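PDB 2WW2: alpha-1,2-mannosidase from Bacteroides thetaiotaomicron, which hydrolyses alpha-mannosides with inversion of configuration at the anomeric carbon, as a calcium-dependent glycoside hydrolase of family GH92. Local coordinates for residues Q355-A360 with F366-A371; N382-L387 with I409-A414; K403-M408 with E463-Q468; V422-F427 with A452-C457; P439-P442 with A446-L449. One frame throughout, in Å; residues are numbered along the deposited sequence. Where two conformers were deposited one is given.

Contact 1 of 5, residues Q355-A360 with F366-A371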
# COMPACT_ATOMS: atom_id res chain seq x y z
N GLN A 355 30.22 -34.50 -9.25
CA GLN A 355 30.41 -35.53 -10.29
C GLN A 355 29.17 -35.70 -11.17
O GLN A 355 29.27 -35.90 -12.39
CB GLN A 355 30.70 -36.90 -9.68
CG GLN A 355 32.12 -37.20 -9.26
CD GLN A 355 32.17 -38.49 -8.45
OE1 GLN A 355 32.21 -38.47 -7.19
NE2 GLN A 355 32.10 -39.62 -9.14
N SER A 356 27.98 -35.67 -10.56
CA SER A 356 26.74 -35.89 -11.32
C SER A 356 26.44 -34.76 -12.31
O SER A 356 25.82 -35.00 -13.35
CB SER A 356 25.54 -36.13 -10.39
OG SER A 356 25.15 -34.94 -9.73
N ILE A 357 26.87 -33.55 -11.99
CA ILE A 357 26.70 -32.42 -12.90
C ILE A 357 27.52 -32.67 -14.16
O ILE A 357 27.04 -32.47 -15.28
CB ILE A 357 27.15 -31.09 -12.22
CG1 ILE A 357 26.10 -30.65 -11.19
CG2 ILE A 357 27.39 -29.98 -13.25
CD1 ILE A 357 26.60 -29.52 -10.27
N ILE A 358 28.75 -33.12 -13.98
CA ILE A 358 29.61 -33.46 -15.14
C ILE A 358 29.01 -34.64 -15.92
O ILE A 358 29.00 -34.65 -17.15
CB ILE A 358 31.06 -33.75 -14.69
CG1 ILE A 358 31.64 -32.50 -14.01
CG2 ILE A 358 31.95 -34.17 -15.88
CD1 ILE A 358 31.48 -31.25 -14.84
N ASN A 359 28.50 -35.64 -15.21
CA ASN A 359 27.88 -36.77 -15.88
C ASN A 359 26.71 -36.30 -16.75
O ASN A 359 26.56 -36.74 -17.88
CB ASN A 359 27.38 -37.82 -14.87
CG ASN A 359 28.50 -38.52 -14.14
OD1 ASN A 359 29.64 -38.53 -14.60
ND2 ASN A 359 28.19 -39.13 -12.99
N ALA A 360 25.87 -35.42 -16.22
CA ALA A 360 24.72 -34.91 -16.98
C ALA A 360 25.23 -34.18 -18.22
O ALA A 360 24.66 -34.31 -19.32
CB ALA A 360 23.87 -33.95 -16.10
N PHE A 366 24.90 -30.40 -21.99
CA PHE A 366 24.81 -29.23 -21.11
C PHE A 366 24.78 -29.65 -19.65
O PHE A 366 24.24 -30.70 -19.31
CB PHE A 366 23.52 -28.42 -21.41
CG PHE A 366 23.56 -27.64 -22.71
CD1 PHE A 366 24.06 -26.35 -22.74
CD2 PHE A 366 23.04 -28.18 -23.88
CE1 PHE A 366 24.08 -25.60 -23.92
CE2 PHE A 366 23.05 -27.45 -25.06
CZ PHE A 366 23.58 -26.15 -25.08
N MET A 367 25.30 -28.81 -18.77
CA MET A 367 25.07 -29.00 -17.35
C MET A 367 23.62 -28.63 -17.04
O MET A 367 23.05 -27.74 -17.67
CB MET A 367 26.01 -28.15 -16.51
CG MET A 367 27.48 -28.48 -16.71
SD MET A 367 28.54 -27.60 -15.54
CE MET A 367 28.55 -25.96 -16.28
N PRO A 368 23.02 -29.31 -16.05
CA PRO A 368 21.65 -28.94 -15.72
C PRO A 368 21.58 -27.63 -14.93
O PRO A 368 22.58 -27.23 -14.30
CB PRO A 368 21.18 -30.09 -14.84
CG PRO A 368 22.44 -30.65 -14.22
CD PRO A 368 23.55 -30.38 -15.21
N GLU A 369 20.42 -26.96 -14.98
CA GLU A 369 20.17 -25.78 -14.16
C GLU A 369 18.93 -26.08 -13.32
O GLU A 369 19.01 -26.09 -12.10
CB GLU A 369 20.01 -24.51 -15.02
CG GLU A 369 21.26 -24.13 -15.85
CD GLU A 369 22.48 -23.75 -15.02
OE1 GLU A 369 22.34 -23.61 -13.79
OE2 GLU A 369 23.60 -23.62 -15.59
N TRP A 370 17.80 -26.36 -13.97
CA TRP A 370 16.65 -27.02 -13.32
C TRP A 370 16.54 -28.43 -13.90
O TRP A 370 16.47 -28.59 -15.12
CB TRP A 370 15.34 -26.23 -13.56
CG TRP A 370 14.66 -25.81 -12.27
CD1 TRP A 370 14.53 -24.53 -11.80
CD2 TRP A 370 14.06 -26.67 -11.29
NE1 TRP A 370 13.86 -24.54 -10.57
CE2 TRP A 370 13.56 -25.85 -10.25
CE3 TRP A 370 13.87 -28.06 -11.20
CZ2 TRP A 370 12.91 -26.37 -9.13
CZ3 TRP A 370 13.24 -28.58 -10.07
CH2 TRP A 370 12.76 -27.73 -9.05
N ALA A 371 16.54 -29.45 -13.04
CA ALA A 371 16.44 -30.84 -13.46
C ALA A 371 15.32 -31.53 -12.70
O ALA A 371 15.25 -31.41 -11.47
CB ALA A 371 17.76 -31.59 -13.18

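Contact 2 of 5, residues N382-L387 with I409-A414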
# COMPACT_ATOMS: atom_id res chain seq x y z
N ASN A 382 23.43 -19.47 -14.67
CA ASN A 382 24.37 -20.56 -14.90
C ASN A 382 24.92 -21.00 -13.55
O ASN A 382 26.13 -21.13 -13.35
CB ASN A 382 25.52 -20.09 -15.81
CG ASN A 382 25.08 -19.82 -17.24
OD1 ASN A 382 24.08 -20.39 -17.75
ND2 ASN A 382 25.80 -18.96 -17.91
N ASN A 383 24.02 -21.21 -12.59
CA ASN A 383 24.49 -21.50 -11.25
C ASN A 383 25.00 -22.93 -11.04
O ASN A 383 25.58 -23.23 -9.99
CB ASN A 383 23.44 -21.06 -10.23
CG ASN A 383 23.16 -19.58 -10.32
OD1 ASN A 383 22.03 -19.15 -10.62
ND2 ASN A 383 24.20 -18.78 -10.13
N SER A 384 24.82 -23.78 -12.04
CA SER A 384 25.55 -25.04 -12.07
C SER A 384 27.05 -24.76 -11.81
O SER A 384 27.75 -25.53 -11.13
CB SER A 384 25.40 -25.70 -13.44
OG SER A 384 25.77 -24.79 -14.48
N VAL A 385 27.54 -23.68 -12.40
CA VAL A 385 28.94 -23.31 -12.26
C VAL A 385 29.29 -23.02 -10.80
O VAL A 385 30.34 -23.42 -10.28
CB VAL A 385 29.24 -22.07 -13.13
CG1 VAL A 385 30.64 -21.57 -12.86
CG2 VAL A 385 29.04 -22.44 -14.63
N SER A 386 28.38 -22.36 -10.12
CA SER A 386 28.61 -22.02 -8.72
C SER A 386 28.79 -23.27 -7.85
O SER A 386 29.70 -23.33 -7.01
CB SER A 386 27.45 -21.17 -8.18
OG SER A 386 27.60 -20.98 -6.77
N LEU A 387 27.95 -24.28 -8.04
CA LEU A 387 28.10 -25.52 -7.27
C LEU A 387 29.47 -26.14 -7.47
O LEU A 387 30.12 -26.58 -6.53
CB LEU A 387 27.05 -26.56 -7.69
CG LEU A 387 25.73 -26.52 -6.91
CD1 LEU A 387 24.99 -25.20 -7.16
CD2 LEU A 387 24.88 -27.73 -7.34
N ILE A 409 32.63 -23.29 -19.57
CA ILE A 409 32.73 -22.39 -20.69
C ILE A 409 31.60 -22.65 -21.70
O ILE A 409 31.00 -21.70 -22.23
CB ILE A 409 34.11 -22.50 -21.40
CG1 ILE A 409 35.21 -21.98 -20.48
CG2 ILE A 409 34.10 -21.70 -22.70
CD1 ILE A 409 36.61 -22.24 -20.99
N HIS A 410 31.32 -23.93 -21.98
CA HIS A 410 30.27 -24.27 -22.95
C HIS A 410 28.90 -23.77 -22.48
O HIS A 410 28.08 -23.28 -23.26
CB HIS A 410 30.24 -25.77 -23.22
CG HIS A 410 29.06 -26.22 -24.03
ND1 HIS A 410 29.01 -26.10 -25.41
CD2 HIS A 410 27.89 -26.77 -23.66
CE1 HIS A 410 27.85 -26.56 -25.84
NE2 HIS A 410 27.15 -26.98 -24.80
N GLN A 411 28.67 -23.88 -21.18
CA GLN A 411 27.42 -23.42 -20.58
C GLN A 411 27.20 -21.92 -20.84
O GLN A 411 26.06 -21.44 -20.87
CB GLN A 411 27.42 -23.73 -19.08
CG GLN A 411 26.04 -23.68 -18.40
CD GLN A 411 25.21 -24.92 -18.66
OE1 GLN A 411 25.58 -25.79 -19.46
NE2 GLN A 411 24.07 -25.03 -17.97
N THR A 412 28.28 -21.17 -21.02
CA THR A 412 28.17 -19.73 -21.22
C THR A 412 28.27 -19.36 -22.70
O THR A 412 28.09 -18.19 -23.05
CB THR A 412 29.31 -18.97 -20.51
OG1 THR A 412 30.55 -19.23 -21.20
CG2 THR A 412 29.43 -19.40 -19.05
N GLN A 413 28.58 -20.33 -23.56
CA GLN A 413 28.83 -20.04 -24.97
C GLN A 413 27.90 -20.80 -25.90
O GLN A 413 28.14 -20.90 -27.11
CB GLN A 413 30.28 -20.37 -25.32
CG GLN A 413 31.27 -19.49 -24.57
CD GLN A 413 31.22 -18.04 -25.04
OE1 GLN A 413 30.90 -17.13 -24.27
NE2 GLN A 413 31.54 -17.83 -26.29
N ALA A 414 26.83 -21.35 -25.32
CA ALA A 414 25.82 -22.07 -26.08
C ALA A 414 24.51 -22.08 -25.28
O ALA A 414 24.49 -21.78 -24.09
CB ALA A 414 26.26 -23.50 -26.36

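Contact 3 of 5, residues K403-M408 with E463-Q468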
# COMPACT_ATOMS: atom_id res chain seq x y z
N LYS A 403 37.92 -30.99 -17.77
CA LYS A 403 36.57 -31.33 -18.22
C LYS A 403 35.57 -30.36 -17.60
O LYS A 403 34.65 -29.88 -18.27
CB LYS A 403 36.23 -32.78 -17.85
CG LYS A 403 34.75 -33.14 -18.00
CD LYS A 403 34.28 -33.13 -19.47
CE LYS A 403 34.54 -34.45 -20.16
NZ LYS A 403 34.51 -34.29 -21.65
N ALA A 404 35.74 -30.07 -16.31
CA ALA A 404 34.83 -29.12 -15.65
C ALA A 404 34.93 -27.74 -16.29
O ALA A 404 33.92 -27.10 -16.56
CB ALA A 404 35.10 -29.04 -14.13
N LEU A 405 36.16 -27.28 -16.56
CA LEU A 405 36.32 -25.97 -17.19
C LEU A 405 35.63 -25.92 -18.56
O LEU A 405 35.03 -24.91 -18.93
CB LEU A 405 37.80 -25.61 -17.34
CG LEU A 405 38.04 -24.22 -17.96
CD1 LEU A 405 37.30 -23.11 -17.21
CD2 LEU A 405 39.53 -23.92 -18.04
N GLU A 406 35.76 -27.01 -19.33
CA GLU A 406 35.19 -27.08 -20.67
C GLU A 406 33.67 -26.97 -20.58
O GLU A 406 33.04 -26.23 -21.34
CB GLU A 406 35.60 -28.39 -21.33
CG GLU A 406 34.83 -28.77 -22.58
CD GLU A 406 35.03 -30.24 -22.96
OE1 GLU A 406 36.15 -30.59 -23.36
OE2 GLU A 406 34.07 -31.04 -22.86
N ALA A 407 33.10 -27.71 -19.63
CA ALA A 407 31.66 -27.70 -19.40
C ALA A 407 31.17 -26.30 -19.00
O ALA A 407 30.12 -25.85 -19.48
CB ALA A 407 31.30 -28.72 -18.30
N MET A 408 31.92 -25.63 -18.13
CA MET A 408 31.57 -24.30 -17.65
C MET A 408 31.56 -23.30 -18.79
O MET A 408 30.61 -22.53 -18.95
CB MET A 408 32.58 -23.81 -16.61
CG MET A 408 32.49 -24.50 -15.26
SD MET A 408 33.91 -23.98 -14.27
CE MET A 408 33.81 -25.23 -12.99
N GLU A 463 41.61 -19.35 -12.81
CA GLU A 463 42.80 -18.79 -12.15
C GLU A 463 43.45 -19.83 -11.24
O GLU A 463 44.68 -19.96 -11.21
CB GLU A 463 42.45 -17.52 -11.36
CG GLU A 463 43.68 -16.78 -10.87
CD GLU A 463 43.37 -15.39 -10.36
OE1 GLU A 463 42.48 -15.26 -9.51
OE2 GLU A 463 44.05 -14.43 -10.83
N SER A 464 42.63 -20.57 -10.50
CA SER A 464 43.13 -21.59 -9.58
C SER A 464 43.81 -22.77 -10.30
O SER A 464 44.57 -23.51 -9.68
CB SER A 464 42.03 -22.09 -8.62
OG SER A 464 41.24 -23.09 -9.24
N LEU A 465 43.55 -22.93 -11.60
CA LEU A 465 44.22 -23.98 -12.39
C LEU A 465 45.51 -23.47 -13.02
O LEU A 465 46.27 -24.25 -13.63
CB LEU A 465 43.30 -24.51 -13.50
CG LEU A 465 41.90 -25.00 -13.12
CD1 LEU A 465 41.20 -25.60 -14.35
CD2 LEU A 465 41.96 -26.01 -11.98
N GLY A 466 45.77 -22.17 -12.90
CA GLY A 466 46.93 -21.56 -13.53
C GLY A 466 46.62 -21.12 -14.95
O GLY A 466 47.53 -20.75 -15.72
N LYS A 467 45.35 -21.17 -15.35
CA LYS A 467 44.97 -20.72 -16.69
C LYS A 467 44.62 -19.22 -16.71
O LYS A 467 43.46 -18.84 -16.86
CB LYS A 467 43.84 -21.57 -17.26
CG LYS A 467 44.18 -23.06 -17.36
CD LYS A 467 42.92 -23.87 -17.63
CE LYS A 467 43.21 -25.38 -17.72
NZ LYS A 467 44.16 -25.68 -18.83
N GLN A 468 45.65 -18.39 -16.57
CA GLN A 468 45.47 -16.96 -16.36
C GLN A 468 44.82 -16.21 -17.53
O GLN A 468 44.06 -15.27 -17.31
CB GLN A 468 46.80 -16.30 -16.00
CG GLN A 468 46.64 -14.92 -15.37
CD GLN A 468 45.90 -15.00 -14.05
OE1 GLN A 468 46.29 -15.76 -13.17
NE2 GLN A 468 44.82 -14.23 -13.92

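Contact 4 of 5, residues V422-F427 with A452-C457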
# COMPACT_ATOMS: atom_id res chain seq x y z
N VAL A 422 18.65 -23.79 -20.29
CA VAL A 422 19.76 -24.75 -20.40
C VAL A 422 20.87 -24.15 -21.25
O VAL A 422 20.69 -23.93 -22.46
CB VAL A 422 19.33 -26.12 -21.00
CG1 VAL A 422 20.53 -27.07 -21.09
CG2 VAL A 422 18.19 -26.76 -20.17
N GLY A 423 22.03 -23.91 -20.64
CA GLY A 423 23.05 -23.08 -21.27
C GLY A 423 22.77 -21.62 -20.93
O GLY A 423 22.23 -21.32 -19.87
N ARG A 424 23.10 -20.70 -21.85
CA ARG A 424 23.01 -19.28 -21.55
C ARG A 424 22.14 -18.52 -22.55
O ARG A 424 22.58 -18.14 -23.63
CB ARG A 424 24.41 -18.65 -21.52
CG ARG A 424 24.40 -17.14 -21.16
CD ARG A 424 25.83 -16.60 -20.94
NE ARG A 424 26.31 -16.96 -19.61
CZ ARG A 424 27.29 -16.32 -18.96
NH1 ARG A 424 27.93 -15.30 -19.52
NH2 ARG A 424 27.64 -16.72 -17.74
N ASP A 425 20.88 -18.30 -22.18
CA ASP A 425 19.99 -17.55 -23.04
C ASP A 425 20.54 -16.13 -23.23
O ASP A 425 20.86 -15.43 -22.26
CB ASP A 425 18.59 -17.49 -22.41
CG ASP A 425 17.52 -17.05 -23.39
OD1 ASP A 425 17.72 -17.24 -24.61
OD2 ASP A 425 16.49 -16.51 -22.94
N GLY A 426 20.65 -15.71 -24.49
CA GLY A 426 21.16 -14.38 -24.80
C GLY A 426 22.68 -14.23 -24.81
O GLY A 426 23.18 -13.11 -24.74
N PHE A 427 23.41 -15.33 -24.91
CA PHE A 427 24.87 -15.24 -24.74
C PHE A 427 25.52 -14.41 -25.83
O PHE A 427 26.52 -13.72 -25.59
CB PHE A 427 25.54 -16.63 -24.62
CG PHE A 427 25.56 -17.39 -25.89
CD1 PHE A 427 26.63 -17.27 -26.76
CD2 PHE A 427 24.51 -18.23 -26.23
CE1 PHE A 427 26.66 -17.97 -27.94
CE2 PHE A 427 24.54 -18.94 -27.40
CZ PHE A 427 25.62 -18.81 -28.26
N ALA A 452 26.99 -12.31 -14.83
CA ALA A 452 28.22 -11.65 -14.36
C ALA A 452 28.81 -12.43 -13.17
O ALA A 452 30.03 -12.58 -13.03
CB ALA A 452 27.92 -10.20 -13.97
N TYR A 453 27.93 -12.93 -12.31
CA TYR A 453 28.35 -13.78 -11.19
C TYR A 453 28.95 -15.12 -11.65
O TYR A 453 30.01 -15.56 -11.15
CB TYR A 453 27.16 -14.03 -10.25
CG TYR A 453 27.43 -15.13 -9.23
CD1 TYR A 453 28.39 -14.97 -8.24
CD2 TYR A 453 26.73 -16.34 -9.28
CE1 TYR A 453 28.63 -15.97 -7.31
CE2 TYR A 453 26.97 -17.35 -8.36
CZ TYR A 453 27.92 -17.16 -7.38
OH TYR A 453 28.17 -18.16 -6.48
N ALA A 454 28.27 -15.79 -12.58
CA ALA A 454 28.77 -17.07 -13.06
C ALA A 454 30.11 -16.86 -13.75
O ALA A 454 31.01 -17.69 -13.65
CB ALA A 454 27.76 -17.72 -14.04
N ASP A 455 30.25 -15.76 -14.47
CA ASP A 455 31.50 -15.49 -15.14
C ASP A 455 32.62 -15.23 -14.12
O ASP A 455 33.77 -15.66 -14.32
CB ASP A 455 31.35 -14.32 -16.12
CG ASP A 455 30.50 -14.69 -17.32
OD1 ASP A 455 30.46 -15.90 -17.67
OD2 ASP A 455 29.90 -13.78 -17.94
N TRP A 456 32.30 -14.53 -13.04
CA TRP A 456 33.27 -14.38 -11.95
C TRP A 456 33.67 -15.77 -11.41
O TRP A 456 34.86 -16.05 -11.20
CB TRP A 456 32.71 -13.46 -10.84
CG TRP A 456 33.56 -13.42 -9.61
CD1 TRP A 456 34.60 -12.57 -9.35
CD2 TRP A 456 33.45 -14.29 -8.48
NE1 TRP A 456 35.15 -12.86 -8.12
CE2 TRP A 456 34.45 -13.91 -7.56
CE3 TRP A 456 32.59 -15.34 -8.15
CZ2 TRP A 456 34.63 -14.55 -6.34
CZ3 TRP A 456 32.76 -15.98 -6.93
CH2 TRP A 456 33.78 -15.59 -6.05
N CYS A 457 32.70 -16.67 -11.22
CA CYS A 457 33.04 -18.03 -10.74
C CYS A 457 34.01 -18.74 -11.70
O CYS A 457 34.95 -19.40 -11.28
CB CYS A 457 31.80 -18.92 -10.58
SG CYS A 457 30.73 -18.43 -9.26

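Contact 5 of 5, residues P439-P442 with A446-L449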
# COMPACT_ATOMS: atom_id res chain seq x y z
N PRO A 439 13.58 -5.48 -24.88
CA PRO A 439 12.71 -6.65 -24.85
C PRO A 439 13.18 -7.80 -25.73
O PRO A 439 12.46 -8.79 -25.88
CB PRO A 439 11.37 -6.09 -25.37
CG PRO A 439 11.81 -5.02 -26.39
CD PRO A 439 13.15 -4.50 -25.90
N GLU A 440 14.38 -7.70 -26.30
CA GLU A 440 14.92 -8.78 -27.13
C GLU A 440 14.96 -10.13 -26.42
O GLU A 440 14.73 -11.17 -27.03
CB GLU A 440 16.33 -8.43 -27.60
CG GLU A 440 16.37 -7.30 -28.64
CD GLU A 440 16.41 -5.92 -28.01
OE1 GLU A 440 16.24 -5.81 -26.78
OE2 GLU A 440 16.62 -4.93 -28.76
N VAL A 441 15.28 -10.12 -25.12
CA VAL A 441 15.34 -11.37 -24.35
C VAL A 441 14.53 -11.18 -23.07
O VAL A 441 14.75 -10.21 -22.35
CB VAL A 441 16.80 -11.73 -23.99
CG1 VAL A 441 16.86 -13.03 -23.18
CG2 VAL A 441 17.67 -11.85 -25.25
N PRO A 442 13.58 -12.08 -22.79
CA PRO A 442 12.82 -12.01 -21.54
C PRO A 442 13.73 -12.02 -20.32
O PRO A 442 14.72 -12.75 -20.30
CB PRO A 442 11.99 -13.30 -21.55
CG PRO A 442 11.83 -13.64 -23.00
CD PRO A 442 13.11 -13.16 -23.68
N ALA A 446 17.85 -9.49 -15.01
CA ALA A 446 18.11 -10.54 -14.02
C ALA A 446 19.11 -11.55 -14.61
O ALA A 446 20.04 -11.98 -13.91
CB ALA A 446 16.81 -11.22 -13.61
N LYS A 447 18.97 -11.90 -15.89
CA LYS A 447 19.94 -12.80 -16.52
C LYS A 447 21.36 -12.21 -16.53
O LYS A 447 22.32 -12.89 -16.18
CB LYS A 447 19.51 -13.19 -17.94
CG LYS A 447 18.31 -14.17 -17.94
CD LYS A 447 17.67 -14.31 -19.34
CE LYS A 447 16.60 -15.42 -19.32
NZ LYS A 447 15.79 -15.50 -20.56
N THR A 448 21.48 -10.95 -16.96
CA THR A 448 22.78 -10.30 -17.00
C THR A 448 23.45 -10.38 -15.62
O THR A 448 24.65 -10.69 -15.50
CB THR A 448 22.65 -8.81 -17.38
OG1 THR A 448 22.02 -8.69 -18.67
CG2 THR A 448 24.01 -8.13 -17.45
N LEU A 449 22.68 -10.08 -14.58
CA LEU A 449 23.23 -10.11 -13.22
C LEU A 449 23.66 -11.52 -12.78
O LEU A 449 24.73 -11.70 -12.17
CB LEU A 449 22.25 -9.46 -12.22
CG LEU A 449 21.98 -7.97 -12.49
CD1 LEU A 449 20.68 -7.47 -11.81
CD2 LEU A 449 23.17 -7.08 -12.07

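Contact 1 of 5, residues Q355-A360 with F366-A371
I357 and A360, one turn apart on the same flank of helix 347-364, receive M367 and P368 from the chain that follows the helix. I357 gives up the most surface here, and it does so through one methyl: CG2 sits 3.5 Å from M367 SD and 3.8 Å from M367 CG, so the thioether passes obliquely across the branch instead of running along it. CG2 is the branch that lies anti to the backbone N of I357; L387 of helix 383-393 also touches this isoleucine. The methionine chain is straight as far as SD and then bends (chi3 -77°), which sends CE past the isoleucine toward A407 and M408 of helix 401-413. A360 works differently. It has nothing but CB to offer, and the P368 ring meets it through CD (3.7 Å) and CG (4.1 Å); the same CD also lies 4.1 Å from I357 O.

GH92 catalytic domains are (alpha/alpha)6 barrels, and this is a helix packing against its own exit: with five residues between, the chain returns as F366 and M367, and P368 then leads it away from the helix to the short strand 370-371. The return is tied by S364, whose OG bonds to both A360 O and F366 N. Y316 covers A360 and P368 together, while helix 383-393 closes over M367. The side-chain meetings across the contact are all apolar, and a further polar tie of the returning chain is M367 O, which accepts a bond from Q411 NE2.

Contact 2 of 5, residues N382-L387 with I409-A414
N382 and Q411 lie side by side with their chains running in opposite directions, where the start of helix 383-393 meets the C-terminal part of helix 401-413 in the helical catalytic domain, an (alpha/alpha)6 barrel in this family. The two amides do not stack: their planes stand 66° apart, and N382 CG is 4.1 Å from both Q411 CG and Q411 O, so the asparagine amide rests against the aliphatic part of the glutamine and its backbone carbonyl. T412 reaches the same amide crosswise with its methyl CG2. Q411 is bent at chi2 (78°), which turns its own amide away from N382 and past S384, leaving Q411 NE2 3.9 Å from S384 OG. These two polar ends are not bonded to each other; both bind E369 OE2, and Q411 NE2 also gives a bond to M367 O. With alanine at position N382, a gap would probably open beside Q411 CG and the T412 methyl would lose the amide it touches. The hydroxyl of T412 is bonded to Y474 OH, and within its own turn OG1 donates to I409 O at 2.7 Å, coming from the same face of that carbonyl as T412 N, which bonds to it at 3.0 Å.

Contact 3 of 5, residues K403-M408 with E463-Q468
L405 and K467 make the tight spot: L405 CD2 presses on K467 CD at 3.4 Å, closer than two carbons usually sit, with K467 CE following at 4.0 Å. The two chains slide past each other in opposite directions, so it is the flank of the lysine, not its charge, that the leucine methyl meets. K467 is extended until chi4 (-60°), where it bends to carry NZ to E402 and a salt bridge. L465 is the looser half. Its CD1 is 4.4 Å from L405 CD2, and the residue is only partly buried.

Residues 463-468 form a helix-to-helix corner of the catalytic domain. Helix 444-465 ends in a Schellman motif at G466, whose phi is positive, and K467 then stands as N-cap of helix 468-475. L465 and K467, one on each side of that glycine, both face helix 401-413. On the solvent side S464 and G466 are exposed, and the corner is buttoned by polar groups instead: Q468 NE2 donates to E463 OE2 at 3.2 Å, meeting the carboxylate on its anti side but 33° out of its plane.

Contact 4 of 5, residues V422-F427 with A452-C457
R424 leaves its backbone with CG anti to N and stays extended through chi2, then bends at chi3 (-79°); that one kink swings the guanidinium onto the carboxylate of D455, whose CG lies anti to its own carbonyl carbon and beside its N. The grip is end-on and uses both terminal nitrogens, but it is lopsided. NH1 to D455 OD2 is the well-formed bond, 2.9 Å and nearly straight at 172°, arriving on the syn side of the carboxylate and close to the guanidinium plane. NH2 to D455 OD1 is equally short at 2.9 Å yet more bent; OD1 is tilted from the guanidinium plane and is itself approached from above the carboxylate plane. With the two flat groups 47° apart, one of the paired bonds lies near both planes and the other does not. A weak third bond, NH1 to OD1 at 3.2 Å, fills in the middle. Alongside, A454 CB touches NH2 at 3.8 Å, near the guanidinium plane and at its edge.

The buried charge pair ties a loop to a helix. R424 opens a type II turn running to F427, and G426 in its third position, with positive phi, is the N-cap of the helix that follows. Y430 from that helix serves both partners, its hydroxyl bonding D455 OD2 and its ring making a cation-pi contact with R424. The site therefore lies where the loop between helices 401-413 and 427-433 runs beside helix 444-465, bridged by R424, with T412 of helix 401-413 against both charged side chains and Y474 of helix 468-475 packing on D455.

Contact 5 of 5, residues P439-P442 with A446-L449
The flat group here is the carbonyl of P442, and K447 meets it at the oxygen: NZ donates to P442 O at 3.0 Å, tilted 27° from the carbonyl plane. The pyrrolidine ring of P442 stays at the exposed border of the contact while its carbonyl does the work. The lysine comes in lengthwise. Its chain is extended from CG outward, so CD and CE also run close to the same oxygen, with CE at 3.4 Å. V441 leans obliquely against this chain with a single methyl, CG1, which is 3.8 Å from K447 NZ and 4.1 Å from K447 CD; CG1 is the branch anti to the valine's backbone N (chi1 180°), and that places it beside the end of the lysine.

The contact lets a loop of the (alpha/alpha)6 catalytic domain fold back on the first turn of the helix it leads into, 444-465. K447 is a buried lysine, and its ammonium has a stronger partner than the carbonyl: D425 OD2, in a salt bridge that probably compensates the charge of this buried group. A methionine in place of K447 would probably leave the D425 carboxylate to its other salt-bridge partner, R415, and P442 O without this donor. One residue on, T448 OG1 bonds to A444 O within the helix and also to V436 N, a second polar tie between this helix start and the preceding loop.

How the contacts relate
Contacts 2 and 4 are the nearest pair, their centres 6 Å apart, joined by the backbone bond of A414 O with R424 N at 2.9 Å and by S386 OG with Y453 OH. Contact 1 lies 10 Å from contact 2 between centres and hangs on it through E369. Contacts 4 and 5, with centres 11 Å apart, share helix 444-465 and a salt bridge, D425 OD2 to K447 NZ, at 2.7 Å. Contact 3 uses the far end of that helix, about 26 Å from contact 5 between centres, and touches contact 2 where V385 CG2 lies 4.1 Å from M408 CG. All five lie in the catalytic domain; none of their segments supplies a ligand to the two sodium ions.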